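Local coordinates for protein putative DsbA oxidoreductase SCO1869 (Streptomyces coelicolor A3, PDB 3GL5) that is of uncharacterised function but probably acts as a thiol-disulfide oxidoreductase of the DsbA family, with a thioredoxin-like domain, at residues Leu103-His108 against Pro162-Asp167; Asp137-Val142 against Glu154-Leu159. All blocks are in the same frame, centred on the assembly; numbering follows the deposited sequence.

Interaction 1. Residues Leu103-His108 against Pro162-Asp167; sequences LHRLLH and PAAYAD
R105 reaches from its helix to the turn of P162-D167 and gives NH1 to the carbonyl oxygen of A164. The bond is short and nearly straight, with NH1 2.6 Å from O and an N-H...O angle of 164°. It lies in the guanidinium plane and uses a lone pair of the A164 oxygen. The carbonyl of P162 sits over one face of the same guanidinium, displaced toward its rim; its O is 3.5 Å from NE, at an angle too poor for a hydrogen bond. Arginine suits the place because its planar guanidinium has five N-H groups that can serve several acceptors. A bend at chi3 (-60°) lays CD against both carbonyls, 3.2 Å from the O of A164. One turn after R105, the backbone carbonyl of H108 lies over one face of the Y165 ring, its carbon 4.0 Å above the ring plane near the centre. The CB of H108 packs against CD1 of Y165 at 3.7 Å. Tyrosine fits here: its flat ring covers the H108 backbone while its OH bonds to E112. Beyond this shell, D102 forms a salt bridge with NH2 of R105, V158 O is a second acceptor for NH1, and H108 turns its imidazole to S42. The R105-A164 bond and the Y165-H108 packing together tie the turn between helices 152-160 and 166-178, with Y165 as N-cap of the latter, to helix 101-111 in the helical part of this DsbA-like fold.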
loop_
_atom_site.group_PDB
_atom_site.type_symbol
_atom_site.label_atom_id
_atom_site.label_comp_id
_atom_site.label_asym_id
_atom_site.label_seq_id
_atom_site.Cartn_x
_atom_site.Cartn_y
_atom_site.Cartn_z
ATOM N N LEU A 103 17.823 -5.158 7.598
ATOM C CA LEU A 103 16.669 -6.035 7.595
ATOM C C LEU A 103 15.449 -5.261 7.106
ATOM O O LEU A 103 14.686 -5.736 6.283
ATOM C CB LEU A 103 16.436 -6.594 9.008
ATOM C CG LEU A 103 17.263 -7.808 9.448
ATOM C CD1 LEU A 103 18.731 -7.448 9.609
ATOM C CD2 LEU A 103 16.733 -8.309 10.758
ATOM N N HIS A 104 15.270 -4.048 7.606
ATOM C CA HIS A 104 14.139 -3.255 7.204
ATOM C C HIS A 104 14.167 -2.869 5.725
ATOM O O HIS A 104 13.114 -2.858 5.084
ATOM C CB HIS A 104 13.960 -2.033 8.114
ATOM C CG HIS A 104 13.405 -2.383 9.466
ATOM N ND1 HIS A 104 12.091 -2.758 9.652
ATOM C CD2 HIS A 104 13.993 -2.442 10.692
ATOM C CE1 HIS A 104 11.877 -3.004 10.936
ATOM N NE2 HIS A 104 13.009 -2.806 11.591
ATOM N N ARG A 105 15.345 -2.551 5.201
ATOM C CA ARG A 105 15.493 -2.264 3.761
ATOM C C ARG A 105 15.069 -3.469 2.928
ATOM O O ARG A 105 14.309 -3.324 1.945
ATOM C CB ARG A 105 16.924 -1.835 3.419
ATOM C CG ARG A 105 17.311 -0.523 4.126
ATOM C CD ARG A 105 18.546 0.124 3.534
ATOM N NE ARG A 105 19.743 -0.738 3.620
ATOM C CZ ARG A 105 20.317 -1.359 2.581
ATOM N NH1 ARG A 105 19.826 -1.264 1.342
ATOM N NH2 ARG A 105 21.399 -2.075 2.776
ATOM N N LEU A 106 15.489 -4.654 3.372
ATOM C CA LEU A 106 15.084 -5.906 2.723
ATOM C C LEU A 106 13.610 -6.207 2.886
ATOM O O LEU A 106 13.021 -6.809 1.985
ATOM C CB LEU A 106 15.908 -7.099 3.203
ATOM C CG LEU A 106 17.350 -7.205 2.704
ATOM C CD1 LEU A 106 17.925 -8.450 3.390
ATOM C CD2 LEU A 106 17.477 -7.315 1.163
ATOM N N LEU A 107 12.997 -5.798 4.017
ATOM C CA LEU A 107 11.550 -5.939 4.146
ATOM C C LEU A 107 10.817 -5.104 3.078
ATOM O O LEU A 107 9.747 -5.491 2.619
ATOM C CB LEU A 107 11.050 -5.599 5.551
ATOM C CG LEU A 107 11.418 -6.660 6.608
ATOM C CD1 LEU A 107 11.296 -6.094 8.037
ATOM C CD2 LEU A 107 10.513 -7.912 6.483
ATOM N N HIS A 108 11.378 -3.953 2.738
ATOM C CA HIS A 108 10.815 -3.116 1.693
ATOM C C HIS A 108 11.023 -3.707 0.301
ATOM O O HIS A 108 10.115 -3.683 -0.486
ATOM C CB HIS A 108 11.302 -1.660 1.806
ATOM C CG HIS A 108 10.549 -0.885 2.839
ATOM N ND1 HIS A 108 9.481 -0.073 2.533
ATOM C CD2 HIS A 108 10.652 -0.875 4.192
ATOM C CE1 HIS A 108 8.984 0.443 3.645
ATOM N NE2 HIS A 108 9.682 -0.026 4.666
ATOM N N PRO A 162 23.592 0.597 0.266
ATOM C CA PRO A 162 22.971 1.215 1.466
ATOM C C PRO A 162 21.764 2.122 1.193
ATOM O O PRO A 162 20.845 2.152 2.005
ATOM C CB PRO A 162 24.107 2.035 2.102
ATOM C CG PRO A 162 25.313 1.952 1.106
ATOM C CD PRO A 162 25.063 0.741 0.269
ATOM N N ALA A 163 21.759 2.841 0.074
ATOM C CA ALA A 163 20.627 3.717 -0.249
ATOM C C ALA A 163 19.386 2.961 -0.716
ATOM O O ALA A 163 18.301 3.524 -0.697
ATOM C CB ALA A 163 21.033 4.775 -1.298
ATOM N N ALA A 164 19.559 1.707 -1.153
ATOM C CA ALA A 164 18.463 0.864 -1.604
ATOM C C ALA A 164 17.420 0.709 -0.513
ATOM O O ALA A 164 17.662 -0.004 0.477
ATOM C CB ALA A 164 18.977 -0.509 -2.040
ATOM N N TYR A 165 16.269 1.368 -0.714
ATOM C CA TYR A 165 15.099 1.332 0.160
ATOM C C TYR A 165 15.245 2.125 1.461
ATOM O O TYR A 165 14.348 2.089 2.338
ATOM C CB TYR A 165 14.637 -0.116 0.445
ATOM C CG TYR A 165 14.048 -0.751 -0.775
ATOM C CD1 TYR A 165 12.831 -0.314 -1.274
ATOM C CD2 TYR A 165 14.720 -1.758 -1.461
ATOM C CE1 TYR A 165 12.271 -0.882 -2.425
ATOM C CE2 TYR A 165 14.170 -2.333 -2.615
ATOM C CZ TYR A 165 12.941 -1.891 -3.081
ATOM O OH TYR A 165 12.386 -2.415 -4.239
ATOM N N ALA A 166 16.358 2.845 1.584
ATOM C CA ALA A 166 16.596 3.658 2.775
ATOM C C ALA A 166 15.504 4.729 2.965
ATOM O O ALA A 166 15.061 4.989 4.089
ATOM C CB ALA A 166 17.998 4.295 2.715
ATOM N N ASP A 167 15.085 5.347 1.864
ATOM C CA ASP A 167 14.093 6.424 1.922
ATOM C C ASP A 167 12.778 5.886 2.473
ATOM O O ASP A 167 12.106 6.535 3.307
ATOM C CB ASP A 167 13.855 6.992 0.528
ATOM C CG ASP A 167 14.956 7.967 0.064
ATOM O OD1 ASP A 167 15.873 8.352 0.846
ATOM O OD2 ASP A 167 14.869 8.387 -1.116
#

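Interaction 2. Residues Asp137-Val142 against Glu154-Leu159; sequences DDERLV and EVRAVL
The guanidinium of R156 carries the CG1 methyl of V142 over one face, 3.7 Å above the plane and offset toward the rim, while the carboxylate of E139 meets its edge. The two charged planes are only 21° apart, and the grip is side-on, through NE and NH2. NE reaches OE2 of E139 at 3.1 Å, in the guanidinium plane and on the syn lone pair, whereas NH2 reaches OE1 of E139 at 2.9 Å by a more bent bond, tilted from that plane. E139 starts out pointing away from the partner helix; a bend at chi2 (-50°) brings its carboxylate back. On this solvent-facing side, long charged chains can pair across the helices and still meet water. Inward the contact turns apolar. CG2 of V142 touches CG of R156 at 3.8 Å and CD1 of L159 at 4.0 Å, and V155 CG1 lies beside the V142 backbone. CD2 of L159 meets CD1 of L141 at 4.2 Å, the two leucines crossing at about a right angle. Valine, branched at CB, packs close to the backbone, and the longer leucines reach across; neither brings a polar group to satisfy. Where helix 138-147 starts and helix 152-160 ends, a water donates to D138 OD2 and L159 O. OD1 of D137, the N-cap, accepts from R140 N. With axes 10.1 Å apart and directions 141° apart, the segments form a roughly antiparallel helical hairpin within the DsbA-like domain.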
loop_
_atom_site.group_PDB
_atom_site.type_symbol
_atom_site.label_atom_id
_atom_site.label_comp_id
_atom_site.label_asym_id
_atom_site.label_seq_id
_atom_site.Cartn_x
_atom_site.Cartn_y
_atom_site.Cartn_z
ATOM N N ASP A 137 25.364 -10.211 9.555
ATOM C CA ASP A 137 25.653 -11.400 8.749
ATOM C C ASP A 137 24.805 -11.413 7.456
ATOM O O ASP A 137 23.674 -11.949 7.416
ATOM C CB ASP A 137 25.428 -12.668 9.570
ATOM C CG ASP A 137 25.711 -13.959 8.790
ATOM O OD1 ASP A 137 25.902 -13.938 7.545
ATOM O OD2 ASP A 137 25.723 -15.024 9.439
ATOM N N ASP A 138 25.369 -10.833 6.400
ATOM C CA ASP A 138 24.654 -10.644 5.157
ATOM C C ASP A 138 24.239 -11.963 4.526
ATOM O O ASP A 138 23.120 -12.088 4.043
ATOM C CB ASP A 138 25.511 -9.827 4.190
ATOM C CG ASP A 138 25.377 -8.326 4.405
ATOM O OD1 ASP A 138 24.690 -7.888 5.374
ATOM O OD2 ASP A 138 25.962 -7.580 3.588
ATOM N N GLU A 139 25.127 -12.955 4.563
ATOM C CA GLU A 139 24.811 -14.262 4.008
ATOM C C GLU A 139 23.616 -14.935 4.716
ATOM O O GLU A 139 22.774 -15.554 4.069
ATOM C CB GLU A 139 26.050 -15.157 3.939
ATOM C CG GLU A 139 26.992 -14.790 2.756
ATOM C CD GLU A 139 26.241 -14.683 1.433
ATOM O OE1 GLU A 139 25.399 -15.557 1.156
ATOM O OE2 GLU A 139 26.474 -13.725 0.672
ATOM N N ARG A 140 23.511 -14.751 6.024
ATOM C CA ARG A 140 22.300 -15.172 6.757
ATOM C C ARG A 140 21.022 -14.528 6.204
ATOM O O ARG A 140 20.025 -15.205 5.966
ATOM C CB ARG A 140 22.409 -14.877 8.246
ATOM C CG ARG A 140 21.332 -15.553 9.075
ATOM C CD ARG A 140 21.388 -17.021 8.790
ATOM N NE ARG A 140 20.279 -17.770 9.363
ATOM C CZ ARG A 140 19.805 -18.908 8.850
ATOM N NH1 ARG A 140 20.320 -19.395 7.723
ATOM N NH2 ARG A 140 18.789 -19.542 9.447
ATOM N N LEU A 141 21.062 -13.228 5.990
ATOM C CA LEU A 141 19.909 -12.525 5.421
ATOM C C LEU A 141 19.602 -13.021 4.020
ATOM O O LEU A 141 18.440 -13.166 3.661
ATOM C CB LEU A 141 20.115 -11.008 5.433
ATOM C CG LEU A 141 20.501 -10.495 6.823
ATOM C CD1 LEU A 141 20.781 -8.979 6.831
ATOM C CD2 LEU A 141 19.444 -10.885 7.890
ATOM N N VAL A 142 20.632 -13.308 3.241
ATOM C CA VAL A 142 20.411 -13.825 1.927
ATOM C C VAL A 142 19.630 -15.154 1.993
ATOM O O VAL A 142 18.612 -15.336 1.296
ATOM C CB VAL A 142 21.736 -13.958 1.194
ATOM C CG1 VAL A 142 21.531 -14.637 -0.139
ATOM C CG2 VAL A 142 22.364 -12.585 0.995
ATOM N N GLU A 154 19.610 -10.292 -6.314
ATOM C CA GLU A 154 18.843 -9.094 -6.078
ATOM C C GLU A 154 18.869 -8.675 -4.615
ATOM O O GLU A 154 19.079 -7.495 -4.290
ATOM C CB GLU A 154 17.435 -9.495 -6.470
ATOM C CG GLU A 154 16.285 -8.648 -6.085
ATOM C CD GLU A 154 15.230 -8.736 -7.163
ATOM O OE1 GLU A 154 15.611 -8.680 -8.349
ATOM O OE2 GLU A 154 14.034 -8.884 -6.847
ATOM N N VAL A 155 18.660 -9.645 -3.729
ATOM C CA VAL A 155 18.640 -9.381 -2.310
ATOM C C VAL A 155 20.009 -8.866 -1.932
ATOM O O VAL A 155 20.141 -7.942 -1.154
ATOM C CB VAL A 155 18.239 -10.660 -1.548
ATOM C CG1 VAL A 155 18.818 -10.692 -0.145
ATOM C CG2 VAL A 155 16.725 -10.765 -1.522
ATOM N N ARG A 156 21.018 -9.450 -2.562
ATOM C CA ARG A 156 22.413 -9.080 -2.405
ATOM C C ARG A 156 22.723 -7.682 -2.902
ATOM O O ARG A 156 23.502 -6.955 -2.256
ATOM C CB ARG A 156 23.314 -10.073 -3.155
ATOM C CG ARG A 156 23.606 -11.318 -2.368
ATOM C CD ARG A 156 24.906 -11.936 -2.825
ATOM N NE ARG A 156 25.158 -13.169 -2.086
ATOM C CZ ARG A 156 24.604 -14.340 -2.384
ATOM N NH1 ARG A 156 23.761 -14.448 -3.406
ATOM N NH2 ARG A 156 24.888 -15.414 -1.658
ATOM N N ALA A 157 22.130 -7.311 -4.039
ATOM C CA ALA A 157 22.257 -5.944 -4.557
ATOM C C ALA A 157 21.683 -4.936 -3.554
ATOM O O ALA A 157 22.291 -3.912 -3.304
ATOM C CB ALA A 157 21.571 -5.806 -5.914
ATOM N N VAL A 158 20.520 -5.230 -2.980
ATOM C CA VAL A 158 19.943 -4.343 -1.946
ATOM C C VAL A 158 20.902 -4.204 -0.731
ATOM O O VAL A 158 21.159 -3.113 -0.244
ATOM C CB VAL A 158 18.509 -4.787 -1.552
ATOM C CG1 VAL A 158 18.016 -4.039 -0.312
ATOM C CG2 VAL A 158 17.559 -4.528 -2.708
ATOM N N LEU A 159 21.479 -5.320 -0.310
ATOM C CA LEU A 159 22.390 -5.333 0.814
ATOM C C LEU A 159 23.689 -4.628 0.498
ATOM O O LEU A 159 24.275 -4.001 1.387
ATOM C CB LEU A 159 22.659 -6.761 1.260
ATOM C CG LEU A 159 21.500 -7.329 2.061
ATOM C CD1 LEU A 159 21.597 -8.850 2.180
ATOM C CD2 LEU A 159 21.438 -6.671 3.432
HETATM O O HOH W 1 25.904 -4.846 3.469
#

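Interactions 1 and 2 lie about 11 Å apart, centre to centre, and meet through helix 152-160. With NH1 of R105 2.8 Å from V158 O, one guanidinium nitrogen probably joins the last turn of that helix to the turn following it. Beside it, CD2 of L106 packs on CG1 of V158 at 3.6 Å, extending the apolar layer from helix 101-111 to the hairpin of interaction 2. Along the chain, 137-142 and 154-159 both fall between the segments of interaction 1. Helix 101-111 also reaches toward the probable redox site, the C13-C16 disulfide: H104 NE2 bonds to D10, and L103 and L107 pack on I11. The sodium ion lies about 9 Å from the L141 side chain.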